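Local coordinates for glycine oxidase (Bacillus cereus ATCC 14579, PDB 7CYX), which probably oxidises glycine with molecular oxygen to glyoxylate, hydrogen peroxide and ammonium on a bound FAD, a step assigned to thiamine diphosphate biosynthesis, at residues S311-E323 / E357-V369. Sequence-based numbering, arbitrary orientation.
Sequences SNHEAPYMGEHEE and ENHLLDSLLSRRV
With CG anti to the backbone N (chi1 -159°), Asn358 extends its amide alongside the backbone of Glu320 and grips it twice. Glu320 N donates to Asn358 OD1 (3.1 Å) along a nearly straight bond of 174°, while Asn358 ND2 donates to Glu320 O at 2.7 Å, the acceptor lying in the amide plane. The amide thus holds the chain just past the corner at Gly319, where it leaves edge strand 317-318, the partner of strand 327-331 in the Rossmann-type sheet. A water donates to Met318 O and Asn358 OD1 and accepts from Leu361 N, so it ties the edge strand to the first turn of helix 360-365. A second water accepts from Met318 N (2.7 Å) and donates to Pro316 O, with a weak third bond to Leu360 O.

The side-chain packing is apolar. Met318, its chain bent at chi2 and chi3, brings CE to 3.9 Å from Leu364 CD1 and also near Leu360; Leu65 of helix 61-70 touches both Met318 and Leu360. Ala315 CB lies 4.2 Å from Leu364 CB. Leu365 turns CD1 to within 3.9 Å of Tyr317 CD2, the two side chains crossing at about a right angle; the tyrosine hydroxyl is held by Gly224 O and its ring stacks on Trp223. At the far end the bent Arg367 sets its guanidinium with one face under His313 O, and NH1 meets Glu314 OE1 in a long salt bridge of 3.5 Å. Waters thus serve the edge-strand backbone, the amide satisfies Glu320, leucines pack between, and the exposed ion pair probably adds little strength.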
ATOM      1  N   SER A 311      29.872  -1.905  -3.547  1.00 44.82           N
ATOM      2  CA  SER A 311      30.626  -2.486  -4.672  1.00 49.79           C
ATOM      3  C   SER A 311      32.108  -2.474  -4.298  1.00 47.01           C
ATOM      4  O   SER A 311      32.529  -1.546  -3.640  1.00 51.82           O
ATOM      5  CB  SER A 311      30.386  -1.646  -5.884  1.00 45.26           C
ATOM      6  OG  SER A 311      31.078  -2.157  -6.988  1.00 41.18           O
ATOM      7  N   ASN A 312      32.882  -3.456  -4.735  1.00 45.10           N
ATOM      8  CA  ASN A 312      34.335  -3.397  -4.447  1.00 52.66           C
ATOM      9  C   ASN A 312      34.972  -2.324  -5.331  1.00 50.45           C
ATOM     10  O   ASN A 312      35.955  -1.748  -4.902  1.00 52.92           O
ATOM     11  CB  ASN A 312      35.026  -4.737  -4.665  1.00 50.40           C
ATOM     12  CG  ASN A 312      34.861  -5.676  -3.498  1.00 49.78           C
ATOM     13  OD1 ASN A 312      34.468  -5.266  -2.423  1.00 55.21           O
ATOM     14  ND2 ASN A 312      35.148  -6.942  -3.708  1.00 52.56           N
ATOM     15  N   HIS A 313      34.411  -2.091  -6.518  1.00 54.65           N
ATOM     16  CA  HIS A 313      34.895  -1.094  -7.500  1.00 51.18           C
ATOM     17  C   HIS A 313      34.207   0.257  -7.304  1.00 50.73           C
ATOM     18  O   HIS A 313      34.391   1.113  -8.163  1.00 55.19           O
ATOM     19  CB  HIS A 313      34.691  -1.637  -8.905  1.00 49.90           C
ATOM     20  CG  HIS A 313      35.584  -2.785  -9.205  1.00 52.97           C
ATOM     21  ND1 HIS A 313      36.614  -2.696 -10.087  1.00 59.44           N
ATOM     22  CD2 HIS A 313      35.624  -4.033  -8.722  1.00 54.70           C
ATOM     23  CE1 HIS A 313      37.228  -3.849 -10.157  1.00 59.16           C
ATOM     24  NE2 HIS A 313      36.635  -4.683  -9.335  1.00 52.74           N
ATOM     25  N   GLU A 314      33.401   0.385  -6.248  1.00 52.41           N
ATOM     26  CA  GLU A 314      32.663   1.616  -5.841  1.00 59.56           C
ATOM     27  C   GLU A 314      31.649   2.090  -6.888  1.00 55.60           C
ATOM     28  O   GLU A 314      31.330   3.272  -6.916  1.00 52.66           O
ATOM     29  CB  GLU A 314      33.626   2.743  -5.507  1.00 69.99           C
ATOM     30  CG  GLU A 314      34.334   2.553  -4.198  1.00 72.63           C
ATOM     31  CD  GLU A 314      35.122   3.795  -3.862  1.00 77.72           C
ATOM     32  OE1 GLU A 314      36.003   4.150  -4.647  1.00 77.35           O
ATOM     33  OE2 GLU A 314      34.820   4.409  -2.841  1.00 83.85           O
ATOM     34  N   ALA A 315      31.136   1.163  -7.675  1.00 52.15           N
ATOM     35  CA  ALA A 315      30.148   1.425  -8.728  1.00 51.78           C
ATOM     36  C   ALA A 315      29.503   0.085  -9.027  1.00 46.30           C
ATOM     37  O   ALA A 315      30.197  -0.901  -9.008  1.00 50.37           O
ATOM     38  CB  ALA A 315      30.844   1.971  -9.934  1.00 53.94           C
ATOM     39  N   PRO A 316      28.202   0.016  -9.327  1.00 51.61           N
ATOM     40  CA  PRO A 316      27.578  -1.259  -9.586  1.00 52.08           C
ATOM     41  C   PRO A 316      28.108  -1.917 -10.862  1.00 52.98           C
ATOM     42  O   PRO A 316      28.480  -1.238 -11.771  1.00 47.28           O
ATOM     43  CB  PRO A 316      26.114  -0.868  -9.800  1.00 61.58           C
ATOM     44  CG  PRO A 316      26.179   0.551 -10.270  1.00 56.24           C
ATOM     45  CD  PRO A 316      27.306   1.147  -9.472  1.00 53.44           C
ATOM     46  N   TYR A 317      28.136  -3.240 -10.859  1.00 46.05           N
ATOM     47  CA  TYR A 317      28.544  -3.986 -12.061  1.00 46.04           C
ATOM     48  C   TYR A 317      27.278  -4.248 -12.858  1.00 47.12           C
ATOM     49  O   TYR A 317      26.393  -4.899 -12.354  1.00 49.71           O
ATOM     50  CB  TYR A 317      29.185  -5.312 -11.679  1.00 47.05           C
ATOM     51  CG  TYR A 317      30.187  -5.241 -10.564  1.00 48.54           C
ATOM     52  CD1 TYR A 317      29.788  -5.392  -9.260  1.00 42.66           C
ATOM     53  CD2 TYR A 317      31.532  -5.049 -10.814  1.00 50.73           C
ATOM     54  CE1 TYR A 317      30.697  -5.348  -8.228  1.00 54.90           C
ATOM     55  CE2 TYR A 317      32.456  -4.993  -9.790  1.00 52.83           C
ATOM     56  CZ  TYR A 317      32.035  -5.154  -8.490  1.00 53.62           C
ATOM     57  OH  TYR A 317      32.903  -5.126  -7.449  1.00 57.49           O
ATOM     58  N   MET A 318      27.191  -3.664 -14.043  1.00 54.38           N
ATOM     59  CA  MET A 318      26.026  -3.826 -14.941  1.00 50.81           C
ATOM     60  C   MET A 318      26.563  -4.221 -16.313  1.00 52.44           C
ATOM     61  O   MET A 318      27.021  -3.342 -17.033  1.00 53.27           O
ATOM     62  CB  MET A 318      25.275  -2.505 -15.055  1.00 50.90           C
ATOM     63  CG  MET A 318      25.067  -1.830 -13.736  1.00 53.80           C
ATOM     64  SD  MET A 318      23.446  -1.106 -13.646  1.00 65.55           S
ATOM     65  CE  MET A 318      23.846   0.595 -14.012  1.00 68.94           C
ATOM     66  N   GLY A 319      26.490  -5.502 -16.654  1.00 48.50           N
ATOM     67  CA  GLY A 319      27.090  -5.935 -17.904  1.00 49.82           C
ATOM     68  C   GLY A 319      27.121  -7.431 -18.134  1.00 50.59           C
ATOM     69  O   GLY A 319      26.703  -8.236 -17.305  1.00 56.35           O
ATOM     70  N   GLU A 320      27.613  -7.769 -19.334  1.00 55.77           N
ATOM     71  CA  GLU A 320      27.758  -9.117 -19.864  1.00 55.35           C
ATOM     72  C   GLU A 320      29.229  -9.541 -19.731  1.00 59.98           C
ATOM     73  O   GLU A 320      30.131  -8.727 -19.926  1.00 61.33           O
ATOM     74  CB  GLU A 320      27.287  -9.120 -21.320  1.00 57.23           C
ATOM     75  CG  GLU A 320      27.439 -10.451 -22.029  1.00 60.82           C
ATOM     76  CD  GLU A 320      26.618 -10.613 -23.302  1.00 66.71           C
ATOM     77  OE1 GLU A 320      26.051  -9.599 -23.801  1.00 65.25           O
ATOM     78  OE2 GLU A 320      26.512 -11.768 -23.771  1.00 65.94           O
ATOM     79  N   HIS A 321      29.446 -10.809 -19.364  1.00 66.53           N
ATOM     80  CA  HIS A 321      30.772 -11.434 -19.316  1.00 68.26           C
ATOM     81  C   HIS A 321      31.307 -11.518 -20.746  1.00 71.97           C
ATOM     82  O   HIS A 321      30.568 -11.901 -21.668  1.00 63.33           O
ATOM     83  CB  HIS A 321      30.670 -12.820 -18.662  1.00 69.33           C
ATOM     84  CG  HIS A 321      31.957 -13.412 -18.191  1.00 69.85           C
ATOM     85  ND1 HIS A 321      32.955 -13.798 -19.056  1.00 75.71           N
ATOM     86  CD2 HIS A 321      32.383 -13.751 -16.955  1.00 68.27           C
ATOM     87  CE1 HIS A 321      33.957 -14.315 -18.373  1.00 73.12           C
ATOM     88  NE2 HIS A 321      33.629 -14.300 -17.083  1.00 71.01           N
ATOM     89  N   GLU A 322      32.587 -11.181 -20.920  1.00 79.49           N
ATOM     90  CA  GLU A 322      33.172 -10.999 -22.255  1.00 83.59           C
ATOM     91  C   GLU A 322      33.328 -12.353 -22.971  1.00 71.66           C
ATOM     92  O   GLU A 322      33.320 -12.413 -24.189  1.00 67.77           O
ATOM     93  CB  GLU A 322      34.501 -10.240 -22.144  1.00 88.42           C
ATOM     94  CG  GLU A 322      34.759  -9.312 -23.323  1.00101.22           C
ATOM     95  CD  GLU A 322      33.813  -8.123 -23.438  1.00105.31           C
ATOM     96  OE1 GLU A 322      34.078  -7.094 -22.783  1.00114.05           O
ATOM     97  OE2 GLU A 322      32.802  -8.226 -24.173  1.00104.81           O
ATOM     98  N   GLU A 323      33.459 -13.441 -22.207  1.00 70.61           N
ATOM     99  CA  GLU A 323      33.767 -14.759 -22.754  1.00 77.20           C
ATOM    100  C   GLU A 323      32.542 -15.667 -22.604  1.00 82.56           C
ATOM    101  O   GLU A 323      31.999 -16.120 -23.603  1.00 93.11           O
ATOM    102  CB  GLU A 323      35.013 -15.317 -22.062  1.00 85.94           C
ATOM    103  CG  GLU A 323      35.605 -16.560 -22.712  1.00 92.38           C
ATOM    104  CD  GLU A 323      36.853 -17.098 -22.021  1.00 94.75           C
ATOM    105  OE1 GLU A 323      37.477 -18.037 -22.571  1.00 83.16           O
ATOM    106  OE2 GLU A 323      37.198 -16.580 -20.928  1.00 93.35           O
ATOM    107  N   GLU A 357      25.183  -1.715 -26.386  1.00 69.94           N
ATOM    108  CA  GLU A 357      26.547  -2.302 -26.273  1.00 67.95           C
ATOM    109  C   GLU A 357      26.916  -2.456 -24.794  1.00 73.02           C
ATOM    110  O   GLU A 357      26.349  -1.768 -23.922  1.00 71.68           O
ATOM    111  CB  GLU A 357      27.636  -1.439 -26.931  1.00 71.41           C
ATOM    112  CG  GLU A 357      27.449  -1.182 -28.425  1.00 75.79           C
ATOM    113  CD  GLU A 357      27.309  -2.396 -29.335  1.00 76.33           C
ATOM    114  OE1 GLU A 357      27.523  -3.533 -28.873  1.00 74.60           O
ATOM    115  OE2 GLU A 357      26.970  -2.202 -30.518  1.00 81.67           O
ATOM    116  N   ASN A 358      27.904  -3.328 -24.541  1.00 67.39           N
ATOM    117  CA  ASN A 358      28.365  -3.711 -23.201  1.00 59.78           C
ATOM    118  C   ASN A 358      29.275  -2.618 -22.621  1.00 56.95           C
ATOM    119  O   ASN A 358      30.390  -2.894 -22.222  1.00 63.12           O
ATOM    120  CB  ASN A 358      29.092  -5.056 -23.260  1.00 54.21           C
ATOM    121  CG  ASN A 358      29.157  -5.762 -21.927  1.00 57.47           C
ATOM    122  OD1 ASN A 358      28.505  -5.343 -20.972  1.00 56.33           O
ATOM    123  ND2 ASN A 358      29.913  -6.848 -21.858  1.00 53.62           N
ATOM    124  N   HIS A 359      28.780  -1.380 -22.558  1.00 52.55           N
ATOM    125  CA  HIS A 359      29.629  -0.208 -22.351  1.00 58.14           C
ATOM    126  C   HIS A 359      29.580   0.292 -20.899  1.00 58.88           C
ATOM    127  O   HIS A 359      30.319   1.214 -20.523  1.00 58.63           O
ATOM    128  CB  HIS A 359      29.231   0.920 -23.323  1.00 58.44           C
ATOM    129  CG  HIS A 359      27.928   1.588 -23.019  1.00 56.97           C
ATOM    130  ND1 HIS A 359      26.729   1.169 -23.585  1.00 58.54           N
ATOM    131  CD2 HIS A 359      27.635   2.652 -22.235  1.00 59.74           C
ATOM    132  CE1 HIS A 359      25.750   1.940 -23.142  1.00 60.86           C
ATOM    133  NE2 HIS A 359      26.283   2.867 -22.307  1.00 56.83           N
ATOM    134  N   LEU A 360      28.692  -0.273 -20.078  1.00 62.22           N
ATOM    135  CA  LEU A 360      28.487   0.301 -18.751  1.00 60.53           C
ATOM    136  C   LEU A 360      29.504  -0.311 -17.768  1.00 56.16           C
ATOM    137  O   LEU A 360      29.822   0.307 -16.773  1.00 53.90           O
ATOM    138  CB  LEU A 360      27.024   0.094 -18.343  1.00 61.22           C
ATOM    139  CG  LEU A 360      26.228   1.332 -17.901  1.00 66.76           C
ATOM    140  CD1 LEU A 360      26.589   2.615 -18.655  1.00 61.98           C
ATOM    141  CD2 LEU A 360      24.736   1.063 -18.035  1.00 70.81           C
ATOM    142  N   LEU A 361      30.053  -1.490 -18.084  1.00 49.26           N
ATOM    143  CA  LEU A 361      31.209  -2.037 -17.348  1.00 56.56           C
ATOM    144  C   LEU A 361      32.366  -1.030 -17.381  1.00 58.82           C
ATOM    145  O   LEU A 361      32.827  -0.556 -16.332  1.00 57.98           O
ATOM    146  CB  LEU A 361      31.614  -3.381 -17.966  1.00 63.45           C
ATOM    147  CG  LEU A 361      31.323  -4.639 -17.138  1.00 66.75           C
ATOM    148  CD1 LEU A 361      29.962  -4.583 -16.468  1.00 64.78           C
ATOM    149  CD2 LEU A 361      31.432  -5.888 -18.002  1.00 74.15           C
ATOM    150  N   ASP A 362      32.784  -0.694 -18.606  1.00 66.27           N
ATOM    151  CA  ASP A 362      33.863   0.239 -18.904  1.00 67.08           C
ATOM    152  C   ASP A 362      33.596   1.597 -18.248  1.00 65.16           C
ATOM    153  O   ASP A 362      34.436   2.135 -17.539  1.00 65.80           O
ATOM    154  CB  ASP A 362      34.012   0.424 -20.417  1.00 73.83           C
ATOM    155  CG  ASP A 362      35.449   0.337 -20.907  1.00 83.57           C
ATOM    156  OD1 ASP A 362      36.341   0.918 -20.237  1.00 80.58           O
ATOM    157  OD2 ASP A 362      35.668  -0.323 -21.953  1.00 83.54           O
ATOM    158  N   SER A 363      32.411   2.146 -18.506  1.00 59.76           N
ATOM    159  CA  SER A 363      32.090   3.501 -18.117  1.00 60.35           C
ATOM    160  C   SER A 363      32.098   3.665 -16.587  1.00 56.28           C
ATOM    161  O   SER A 363      32.541   4.687 -16.072  1.00 53.22           O
ATOM    162  CB  SER A 363      30.759   3.908 -18.707  1.00 67.21           C
ATOM    163  OG  SER A 363      30.277   5.103 -18.101  1.00 75.47           O
ATOM    164  N   LEU A 364      31.544   2.689 -15.861  1.00 51.18           N
ATOM    165  CA  LEU A 364      31.307   2.852 -14.410  1.00 53.85           C
ATOM    166  C   LEU A 364      32.506   2.338 -13.577  1.00 49.19           C
ATOM    167  O   LEU A 364      32.796   2.893 -12.523  1.00 45.44           O
ATOM    168  CB  LEU A 364      29.989   2.162 -14.023  1.00 52.20           C
ATOM    169  CG  LEU A 364      28.719   2.688 -14.702  1.00 55.02           C
ATOM    170  CD1 LEU A 364      27.509   1.898 -14.237  1.00 56.26           C
ATOM    171  CD2 LEU A 364      28.497   4.181 -14.441  1.00 56.62           C
ATOM    172  N   LEU A 365      33.233   1.319 -14.049  1.00 50.57           N
ATOM    173  CA  LEU A 365      34.241   0.664 -13.193  1.00 56.91           C
ATOM    174  C   LEU A 365      35.659   1.275 -13.345  1.00 59.10           C
ATOM    175  O   LEU A 365      36.444   1.215 -12.386  1.00 63.16           O
ATOM    176  CB  LEU A 365      34.195  -0.841 -13.470  1.00 57.38           C
ATOM    177  CG  LEU A 365      32.801  -1.467 -13.400  1.00 54.17           C
ATOM    178  CD1 LEU A 365      32.831  -2.932 -13.779  1.00 55.41           C
ATOM    179  CD2 LEU A 365      32.190  -1.289 -12.025  1.00 53.08           C
ATOM    180  N   SER A 366      35.994   1.898 -14.484  1.00 60.48           N
ATOM    181  CA  SER A 366      37.316   2.579 -14.638  1.00 65.06           C
ATOM    182  C   SER A 366      37.252   4.024 -14.147  1.00 67.16           C
ATOM    183  O   SER A 366      36.372   4.780 -14.509  1.00 79.73           O
ATOM    184  CB  SER A 366      37.866   2.547 -16.044  1.00 63.29           C
ATOM    185  OG  SER A 366      36.844   2.460 -17.012  1.00 67.85           O
ATOM    186  N   ARG A 367      38.245   4.382 -13.337  1.00 75.73           N
ATOM    187  CA  ARG A 367      38.478   5.733 -12.901  1.00 83.44           C
ATOM    188  C   ARG A 367      39.946   6.076 -13.181  1.00 77.58           C
ATOM    189  O   ARG A 367      40.848   5.415 -12.695  1.00 82.74           O
ATOM    190  CB  ARG A 367      38.112   5.869 -11.419  1.00 89.68           C
ATOM    191  CG  ARG A 367      36.619   5.760 -11.137  1.00 96.02           C
ATOM    192  CD  ARG A 367      36.143   4.391 -10.664  1.00102.35           C
ATOM    193  NE  ARG A 367      34.790   4.449 -10.110  1.00 96.55           N
ATOM    194  CZ  ARG A 367      34.484   4.912  -8.897  1.00 96.50           C
ATOM    195  NH1 ARG A 367      35.430   5.081  -7.988  1.00 96.76           N
ATOM    196  NH2 ARG A 367      33.233   5.223  -8.603  1.00 90.20           N
ATOM    197  N   ARG A 368      40.155   7.075 -14.036  1.00 77.77           N
ATOM    198  CA  ARG A 368      41.444   7.697 -14.266  1.00 80.61           C
ATOM    199  C   ARG A 368      41.915   8.310 -12.934  1.00 81.07           C
ATOM    200  O   ARG A 368      41.245   9.181 -12.367  1.00 83.51           O
ATOM    201  CB  ARG A 368      41.284   8.703 -15.417  1.00 85.75           C
ATOM    202  CG  ARG A 368      42.501   9.565 -15.724  1.00 92.50           C
ATOM    203  CD  ARG A 368      43.619   8.853 -16.472  1.00 98.47           C
ATOM    204  NE  ARG A 368      43.654   9.081 -17.913  1.00100.20           N
ATOM    205  CZ  ARG A 368      44.140  10.176 -18.494  1.00109.43           C
ATOM    206  NH1 ARG A 368      44.529  10.140 -19.759  1.00108.57           N
ATOM    207  NH2 ARG A 368      44.244  11.302 -17.810  1.00107.16           N
ATOM    208  N   VAL A 369      43.056   7.827 -12.424  1.00 78.98           N
ATOM    209  CA  VAL A 369      43.596   8.235 -11.128  1.00 73.78           C
ATOM    210  C   VAL A 369      44.646   9.353 -11.284  1.00 74.93           C
ATOM    211  O   VAL A 369      44.790  10.173 -10.374  1.00 79.38           O
ATOM    212  CB  VAL A 369      44.179   7.019 -10.386  1.00 81.69           C
ATOM    213  CG1 VAL A 369      45.068   7.430  -9.221  1.00 79.10           C
ATOM    214  CG2 VAL A 369      43.079   6.080  -9.913  1.00 84.18           C
TER
HETATM  215  O   HOH W   1      29.300  -2.089 -14.526  1.00 46.99           O
HETATM  216  O   HOH W   2      28.082  -3.305 -19.533  1.00 55.42           O